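Local coordinates for peroxiredoxin 6 (Arenicola marina, PDB 2V41), which probably reduces hydrogen peroxide and organic hydroperoxides to water and alcohols as a thiol-specific peroxidase of the Prx6 subfamily, at residues L125-V130 and S142-A147; D25-S30 and F131-D136; R182-P187 and L213-Q218. The protein carries 1 engineered substitution. All coordinates share one frame; numbering follows the deposited sequence.

Contact 1 (L125-V130 and S142-A147); sequences LTCRAV and SILYPA. With BEZ (benzoic acid), chain I.
Arg128 grips the carbonyl of Ala147 side-on, NE and NH2 both donating to its one oxygen. Ala147 O lies in the guanidinium plane; NH2 meets it on a lone pair at 3.0 Å, whereas NE, 3.2 Å from the same O, comes from above the carbonyl plane. With CG beside the backbone N (chi1 -49°), the chain runs extended past Pro146 O. NH2 also donates to benzoic acid O2 at 2.9 Å, and NH1 turns to Glu48 and Ser45, so partners round the edge fix the group's rotation. On the same sheet face Val130 and Ile143 lie side by side, CG2 to CD1 3.7 Å. Ile143 CG1 stands between backbone N and carbonyl carbon (chi1 85°), and CD1 thereby sits 3.8 Å above the Tyr145 ring plane, toward its rim; the Tyr145 hydroxyl bonds Glu155 of the second subunit. On the other face Ala129 CB meets Leu144 CD1 at 3.9 Å. Hydrogen-bonded pairs Arg128-Tyr145 and Val130-Ile143 flank the non-hydrogen-bonded pair Ala129-Leu144. This beta hairpin of the thioredoxin-like fold brings an arginine to the peroxiredoxin active site, where Ser45, apparently the engineered substitution, stands at the predicted position of the peroxidatic cysteine.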
# COMPACT_ATOMS: atom_id res chain seq x y z
N LEU A 125 -12.03 -10.12 -12.07
CA LEU A 125 -12.46 -8.94 -11.37
C LEU A 125 -11.19 -8.26 -10.86
O LEU A 125 -10.11 -8.86 -10.81
CB LEU A 125 -13.43 -9.28 -10.22
CG LEU A 125 -14.71 -10.03 -10.57
CD1 LEU A 125 -15.57 -10.44 -9.40
CD2 LEU A 125 -15.54 -9.21 -11.52
N THR A 126 -11.33 -6.98 -10.51
CA THR A 126 -10.22 -6.20 -9.96
C THR A 126 -10.08 -6.50 -8.47
O THR A 126 -10.98 -7.05 -7.82
CB THR A 126 -10.45 -4.65 -10.16
OG1 THR A 126 -11.70 -4.24 -9.58
CG2 THR A 126 -10.45 -4.26 -11.63
N CYS A 127 -8.91 -6.15 -7.94
CA CYS A 127 -8.65 -6.20 -6.51
C CYS A 127 -9.07 -4.82 -5.91
O CYS A 127 -9.79 -4.04 -6.57
CB CYS A 127 -7.17 -6.58 -6.24
SG CYS A 127 -5.95 -5.38 -6.89
N ARG A 128 -8.67 -4.56 -4.66
CA ARG A 128 -8.70 -3.24 -4.09
C ARG A 128 -7.35 -2.52 -4.31
O ARG A 128 -6.44 -2.57 -3.50
CB ARG A 128 -9.04 -3.35 -2.61
CG ARG A 128 -10.25 -4.23 -2.34
CD ARG A 128 -10.61 -4.30 -0.85
NE ARG A 128 -11.60 -5.36 -0.71
CZ ARG A 128 -12.86 -5.26 -1.10
NH1 ARG A 128 -13.35 -4.11 -1.54
NH2 ARG A 128 -13.65 -6.32 -1.02
N ALA A 129 -7.29 -1.81 -5.42
CA ALA A 129 -6.13 -1.14 -5.93
C ALA A 129 -6.30 0.35 -5.61
O ALA A 129 -7.42 0.84 -5.61
CB ALA A 129 -6.05 -1.37 -7.42
N VAL A 130 -5.22 1.04 -5.26
CA VAL A 130 -5.25 2.49 -5.24
C VAL A 130 -4.05 3.04 -6.02
O VAL A 130 -2.92 2.55 -5.85
CB VAL A 130 -5.23 3.08 -3.80
CG1 VAL A 130 -5.47 4.60 -3.82
CG2 VAL A 130 -6.25 2.41 -2.94
N SER A 142 1.21 3.55 -5.39
CA SER A 142 0.12 2.64 -5.59
C SER A 142 0.08 1.58 -4.48
O SER A 142 1.12 1.23 -3.89
CB SER A 142 0.29 2.01 -6.94
OG SER A 142 1.44 1.20 -6.92
N ILE A 143 -1.12 1.05 -4.24
CA ILE A 143 -1.28 -0.15 -3.38
C ILE A 143 -2.15 -1.20 -4.09
O ILE A 143 -3.01 -0.86 -4.91
CB ILE A 143 -1.81 0.16 -1.96
CG1 ILE A 143 -3.32 0.24 -1.97
CG2 ILE A 143 -1.19 1.40 -1.39
CD1 ILE A 143 -3.99 0.62 -0.66
N LEU A 144 -1.88 -2.48 -3.81
CA LEU A 144 -2.68 -3.59 -4.32
C LEU A 144 -3.08 -4.49 -3.13
O LEU A 144 -2.28 -5.30 -2.65
CB LEU A 144 -1.89 -4.41 -5.35
CG LEU A 144 -2.04 -4.30 -6.88
CD1 LEU A 144 -2.51 -3.04 -7.36
CD2 LEU A 144 -0.66 -4.68 -7.50
N TYR A 145 -4.32 -4.33 -2.70
CA TYR A 145 -4.93 -5.13 -1.63
C TYR A 145 -5.88 -6.10 -2.29
O TYR A 145 -6.50 -5.75 -3.22
CB TYR A 145 -5.71 -4.24 -0.63
CG TYR A 145 -4.86 -3.50 0.38
CD1 TYR A 145 -3.51 -3.23 0.14
CD2 TYR A 145 -5.40 -3.06 1.54
CE1 TYR A 145 -2.75 -2.57 1.06
CE2 TYR A 145 -4.64 -2.37 2.46
CZ TYR A 145 -3.30 -2.12 2.20
OH TYR A 145 -2.54 -1.44 3.13
N PRO A 146 -6.01 -7.31 -1.76
CA PRO A 146 -6.93 -8.29 -2.34
C PRO A 146 -8.37 -8.10 -1.85
O PRO A 146 -8.64 -7.31 -0.95
CB PRO A 146 -6.36 -9.60 -1.83
CG PRO A 146 -5.82 -9.22 -0.45
CD PRO A 146 -5.29 -7.85 -0.58
N ALA A 147 -9.29 -8.84 -2.45
CA ALA A 147 -10.67 -8.74 -2.09
C ALA A 147 -10.86 -8.98 -0.60
O ALA A 147 -11.83 -8.46 0.01
CB ALA A 147 -11.50 -9.70 -2.89
C BEZ I . -16.50 -7.83 -0.25
O1 BEZ I . -16.98 -8.17 0.86
O2 BEZ I . -16.49 -6.67 -0.69
C1 BEZ I . -15.96 -8.89 -1.10
C2 BEZ I . -15.91 -8.69 -2.48
C3 BEZ I . -15.41 -9.72 -3.25
C4 BEZ I . -15.02 -10.92 -2.66
C5 BEZ I . -15.09 -11.10 -1.29
C6 BEZ I . -15.56 -10.07 -0.51

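Contact 2 (D25-S30 and F131-D136); sequences DWLGNS and FIIGPD
Leu27 and Ile133 make the tight part of this contact, methyl against methyl, with Leu27 CD2 3.6 Å from Ile133 CG2. Both side chains start toward the opposite segment and then pass each other at a slant. The Leu27 chain leaves with CG opposite the backbone N (chi1 -156°), which carries its CD2 branch across to the strand. On Ile133 it is the short branch that takes the touch: CG1 lies beside the backbone N (chi1 -58°), leaving CG2 to face the leucine. The same Leu27 CD2 skirts the backbone beyond, 4.3 Å from Gly134 O.

Further along, the fit slackens and solvent comes nearer. Gly28 leaves the helix with a positive phi of 70°, and the chain then runs past Pro135, whose CB meets backbone rather than side chains, 4.1 Å from Ser30 N. The exposed Asn29 approaches only distantly, its OD1 3.7 Å from Pro135 O, two acceptors with no bond between them. No hydrogen bond joins the two segments directly. A lysine does so instead: Lys137 NZ donates to both Gly28 O and Pro135 O and so links the two loops.

Asp136 points away from 25-30; OD1 takes the backbone N-H of Lys138 in an Asx turn and OD2 pairs with Lys140. On the strand side, Ile133 is bonded through its backbone to Gly32 in strand 31-36, while Leu27 O receives Lys65 NZ from strand 64-70. The contact thus fastens the end of helix 23-27 to the end of strand 124-133, whose Ile132 packs against helix 153-168.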
# COMPACT_ATOMS: atom_id res chain seq x y z
N ASP A 25 -8.47 14.37 -19.26
CA ASP A 25 -9.43 15.48 -19.38
C ASP A 25 -10.31 15.64 -18.14
O ASP A 25 -10.63 16.77 -17.76
CB ASP A 25 -10.35 15.28 -20.58
CG ASP A 25 -9.64 15.44 -21.92
OD1 ASP A 25 -8.40 15.61 -21.93
OD2 ASP A 25 -10.35 15.40 -22.97
N TRP A 26 -10.74 14.53 -17.55
CA TRP A 26 -11.56 14.55 -16.32
C TRP A 26 -10.69 14.99 -15.15
O TRP A 26 -11.16 15.69 -14.23
CB TRP A 26 -12.17 13.16 -16.00
CG TRP A 26 -12.75 13.06 -14.59
CD1 TRP A 26 -14.03 13.40 -14.20
CD2 TRP A 26 -12.06 12.63 -13.39
NE1 TRP A 26 -14.16 13.21 -12.83
CE2 TRP A 26 -12.98 12.72 -12.33
CE3 TRP A 26 -10.78 12.16 -13.13
CZ2 TRP A 26 -12.64 12.38 -11.01
CZ3 TRP A 26 -10.44 11.81 -11.80
CH2 TRP A 26 -11.37 11.92 -10.77
N LEU A 27 -9.44 14.57 -15.20
CA LEU A 27 -8.50 14.87 -14.14
C LEU A 27 -8.17 16.32 -14.21
O LEU A 27 -8.26 16.99 -13.20
CB LEU A 27 -7.24 13.98 -14.21
CG LEU A 27 -6.48 13.80 -12.88
CD1 LEU A 27 -7.40 13.17 -11.80
CD2 LEU A 27 -5.13 13.00 -13.05
N GLY A 28 -7.85 16.84 -15.40
CA GLY A 28 -7.44 18.26 -15.54
C GLY A 28 -6.06 18.44 -14.92
O GLY A 28 -5.24 17.54 -15.01
N ASN A 29 -5.82 19.57 -14.24
CA ASN A 29 -4.52 19.82 -13.57
C ASN A 29 -4.55 19.65 -12.04
O ASN A 29 -4.33 20.59 -11.23
CB ASN A 29 -4.02 21.22 -13.93
CG ASN A 29 -2.52 21.22 -14.22
OD1 ASN A 29 -2.05 20.50 -15.13
ND2 ASN A 29 -1.75 22.00 -13.44
N SER A 30 -4.81 18.44 -11.62
CA SER A 30 -5.21 18.21 -10.24
C SER A 30 -4.82 16.84 -9.85
O SER A 30 -4.88 15.95 -10.70
CB SER A 30 -6.71 18.30 -10.10
OG SER A 30 -7.09 17.47 -9.05
N PHE A 131 -4.33 4.04 -6.87
CA PHE A 131 -3.29 4.79 -7.64
C PHE A 131 -3.43 6.28 -7.31
O PHE A 131 -4.56 6.81 -7.38
CB PHE A 131 -3.42 4.57 -9.17
CG PHE A 131 -3.55 3.12 -9.54
CD1 PHE A 131 -2.45 2.34 -9.68
CD2 PHE A 131 -4.80 2.53 -9.66
CE1 PHE A 131 -2.56 1.00 -9.97
CE2 PHE A 131 -4.92 1.19 -9.96
CZ PHE A 131 -3.78 0.43 -10.12
N ILE A 132 -2.32 6.92 -6.92
CA ILE A 132 -2.29 8.34 -6.65
C ILE A 132 -1.45 9.01 -7.75
O ILE A 132 -0.21 8.79 -7.88
CB ILE A 132 -1.64 8.69 -5.26
CG1 ILE A 132 -2.24 7.83 -4.13
CG2 ILE A 132 -1.77 10.19 -5.01
CD1 ILE A 132 -1.98 8.29 -2.68
N ILE A 133 -2.16 9.80 -8.54
CA ILE A 133 -1.63 10.42 -9.74
C ILE A 133 -1.52 11.90 -9.47
O ILE A 133 -2.44 12.48 -8.85
CB ILE A 133 -2.62 10.23 -10.92
CG1 ILE A 133 -2.88 8.72 -11.16
CG2 ILE A 133 -2.20 11.02 -12.17
CD1 ILE A 133 -4.30 8.32 -10.81
N GLY A 134 -0.41 12.50 -9.91
CA GLY A 134 -0.13 13.91 -9.70
C GLY A 134 -0.72 14.80 -10.77
O GLY A 134 -1.25 14.32 -11.76
N PRO A 135 -0.65 16.12 -10.57
CA PRO A 135 -1.08 17.07 -11.65
C PRO A 135 -0.35 16.89 -12.99
O PRO A 135 -0.92 17.20 -14.05
CB PRO A 135 -0.78 18.46 -11.04
CG PRO A 135 -0.82 18.19 -9.52
CD PRO A 135 -0.25 16.81 -9.33
N ASP A 136 0.90 16.40 -12.93
CA ASP A 136 1.68 15.98 -14.09
C ASP A 136 1.24 14.65 -14.70
O ASP A 136 1.88 14.21 -15.59
CB ASP A 136 3.18 15.85 -13.72
CG ASP A 136 3.45 14.76 -12.64
OD1 ASP A 136 2.54 14.05 -12.23
OD2 ASP A 136 4.58 14.63 -12.16

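Contact 3 (R182-P187 and L213-Q218); sequences RCMVVP and LRYTPQ. With BEZ (benzoic acid), chain J.
Tyr215 is sandwiched between two residues of 182-187, Arg182 on one face of its ring and Met184 on the other. The guanidinium of Arg182 stacks almost parallel to the ring, planes 10° apart; the cation-pi contact is off-centre, CZ lying 4.3 Å from the Tyr215 centroid. Arg182 NH2 also forms a salt bridge with Glu202, consistent with the guanidinium being held in place over the ring. On the opposite face Met184 CE sits over the Tyr215 centroid at 3.7 Å as a CH-pi contact. Bends at chi2 (-48°) and chi3 (-68°) curl the methionine back over the ring and bring SD obliquely alongside, a Met-aromatic contact with SD 3.3 Å from Tyr215 CD2.

Backbone bonds join the strands: Cys183 and Thr216 form a hydrogen-bonded antiparallel pair, and Val185 N donates to Arg214 O at 3.0 Å. These are the two inner strands of the four-stranded antiparallel sheet in the C-terminal part of this 1-Cys peroxiredoxin.

Among apolar contacts, Val185 CG2 meets Thr216 CG2 at 3.8 Å and Met184 CE touches Leu213 CD1. Val185 CG1 lies over one face of the Arg214 guanidinium, whose NH2 donates to Val189 O while its buried NE has no partner. Ligand contact falls to Pro187, CD 3.4 Å from benzoic acid C6; Thr42, Val44 and Ser45 of the second subunit hydrogen-bond that benzoic acid.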
# COMPACT_ATOMS: atom_id res chain seq x y z
N ARG A 182 8.19 15.82 12.66
CA ARG A 182 9.30 16.22 11.90
C ARG A 182 9.68 15.26 10.83
O ARG A 182 9.50 14.04 10.95
CB ARG A 182 10.50 16.64 12.74
CG ARG A 182 10.92 15.85 13.88
CD ARG A 182 11.88 16.71 14.76
NE ARG A 182 12.67 15.71 15.46
CZ ARG A 182 13.88 15.84 15.99
NH1 ARG A 182 14.55 17.00 15.97
NH2 ARG A 182 14.40 14.76 16.57
N CYS A 183 10.19 15.88 9.76
CA CYS A 183 10.62 15.19 8.57
C CYS A 183 12.12 15.10 8.56
O CYS A 183 12.78 15.69 9.38
CB CYS A 183 10.15 15.94 7.35
SG CYS A 183 8.43 16.33 7.32
N MET A 184 12.62 14.37 7.57
CA MET A 184 14.02 14.17 7.35
C MET A 184 14.40 15.04 6.17
O MET A 184 13.59 15.22 5.20
CB MET A 184 14.31 12.69 7.02
CG MET A 184 13.77 11.66 8.08
SD MET A 184 14.12 11.99 9.82
CE MET A 184 15.90 11.75 9.83
N VAL A 185 15.60 15.61 6.25
CA VAL A 185 16.09 16.42 5.16
C VAL A 185 16.61 15.42 4.16
O VAL A 185 17.29 14.46 4.54
CB VAL A 185 17.19 17.42 5.62
CG1 VAL A 185 17.68 18.31 4.44
CG2 VAL A 185 16.65 18.25 6.77
N VAL A 186 16.27 15.62 2.88
CA VAL A 186 16.69 14.69 1.87
C VAL A 186 18.23 14.65 1.87
O VAL A 186 18.85 15.65 2.17
CB VAL A 186 16.08 14.98 0.46
CG1 VAL A 186 14.57 14.81 0.53
CG2 VAL A 186 16.50 16.36 -0.10
N PRO A 187 18.82 13.45 1.63
CA PRO A 187 20.28 13.20 1.72
C PRO A 187 21.09 13.91 0.68
O PRO A 187 22.26 14.17 0.90
CB PRO A 187 20.42 11.68 1.50
CG PRO A 187 19.11 11.21 0.95
CD PRO A 187 18.06 12.24 1.28
N LEU A 213 21.52 11.75 8.90
CA LEU A 213 20.38 11.56 9.80
C LEU A 213 19.97 12.95 10.34
O LEU A 213 20.27 13.33 11.44
CB LEU A 213 20.74 10.54 10.91
CG LEU A 213 19.63 9.79 11.68
CD1 LEU A 213 18.54 9.17 10.76
CD2 LEU A 213 20.27 8.74 12.53
N ARG A 214 19.27 13.69 9.50
CA ARG A 214 18.98 15.07 9.69
C ARG A 214 17.48 15.20 9.77
O ARG A 214 16.77 14.74 8.86
CB ARG A 214 19.50 15.85 8.50
CG ARG A 214 20.99 15.70 8.35
CD ARG A 214 21.56 16.65 7.31
NE ARG A 214 21.26 16.23 5.95
CZ ARG A 214 21.67 16.85 4.86
NH1 ARG A 214 22.39 17.95 4.92
NH2 ARG A 214 21.36 16.35 3.69
N TYR A 215 17.02 15.83 10.84
CA TYR A 215 15.63 16.10 11.10
C TYR A 215 15.35 17.59 11.01
O TYR A 215 16.20 18.41 11.41
CB TYR A 215 15.29 15.70 12.51
CG TYR A 215 15.44 14.26 12.88
CD1 TYR A 215 16.64 13.76 13.37
CD2 TYR A 215 14.33 13.40 12.84
CE1 TYR A 215 16.75 12.43 13.77
CE2 TYR A 215 14.43 12.10 13.22
CZ TYR A 215 15.63 11.61 13.69
OH TYR A 215 15.67 10.30 14.05
N THR A 216 14.15 17.93 10.54
CA THR A 216 13.68 19.30 10.56
C THR A 216 12.21 19.35 11.01
O THR A 216 11.36 18.76 10.38
CB THR A 216 13.87 20.00 9.16
OG1 THR A 216 13.33 21.35 9.18
CG2 THR A 216 13.19 19.20 8.06
N PRO A 217 11.91 20.11 12.09
CA PRO A 217 10.55 20.34 12.56
C PRO A 217 9.63 20.78 11.41
O PRO A 217 9.96 21.76 10.74
CB PRO A 217 10.73 21.47 13.57
CG PRO A 217 12.09 21.36 14.01
CD PRO A 217 12.88 20.87 12.90
N GLN A 218 8.49 20.12 11.20
CA GLN A 218 7.83 20.13 9.88
C GLN A 218 8.06 21.43 9.18
O GLN A 218 7.59 22.48 9.67
CB GLN A 218 6.32 19.91 9.94
CG GLN A 218 5.76 19.58 8.50
CD GLN A 218 4.50 18.70 8.54
OE1 GLN A 218 4.46 17.68 9.25
NE2 GLN A 218 3.47 19.10 7.78
C BEZ J . 15.67 8.70 2.63
O1 BEZ J . 15.40 9.57 3.48
O2 BEZ J . 15.78 7.51 3.00
C1 BEZ J . 15.90 9.02 1.18
C2 BEZ J . 16.63 8.13 0.37
C3 BEZ J . 16.86 8.36 -0.96
C4 BEZ J . 16.37 9.54 -1.48
C5 BEZ J . 15.64 10.46 -0.72
C6 BEZ J . 15.41 10.19 0.63

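From the N terminus the chain leaves helix 23-27 through 25-30, makes a long excursion of about a hundred residues, and enters strand 124-133. There the two loops cross: contact 1 opens at 125-130, contact 2 closes at 131-136, and contact 1 closes at 142-147 after the loop between strands 124-133 and 139-145. They touch where Ser142 packs on Phe131. Contact 3 follows in series beyond helix 153-168, closing a loop of 25 residues that includes helix 191-197, about 32 Å from contact 1 between centres. Contact 1 joins two strands of the thioredoxin-like sheet, contact 2 fastens the end of helix 23-27 to one of them, and contact 3 joins two strands of the C-terminal sheet; contacts 1 and 3 both touch the second subunit.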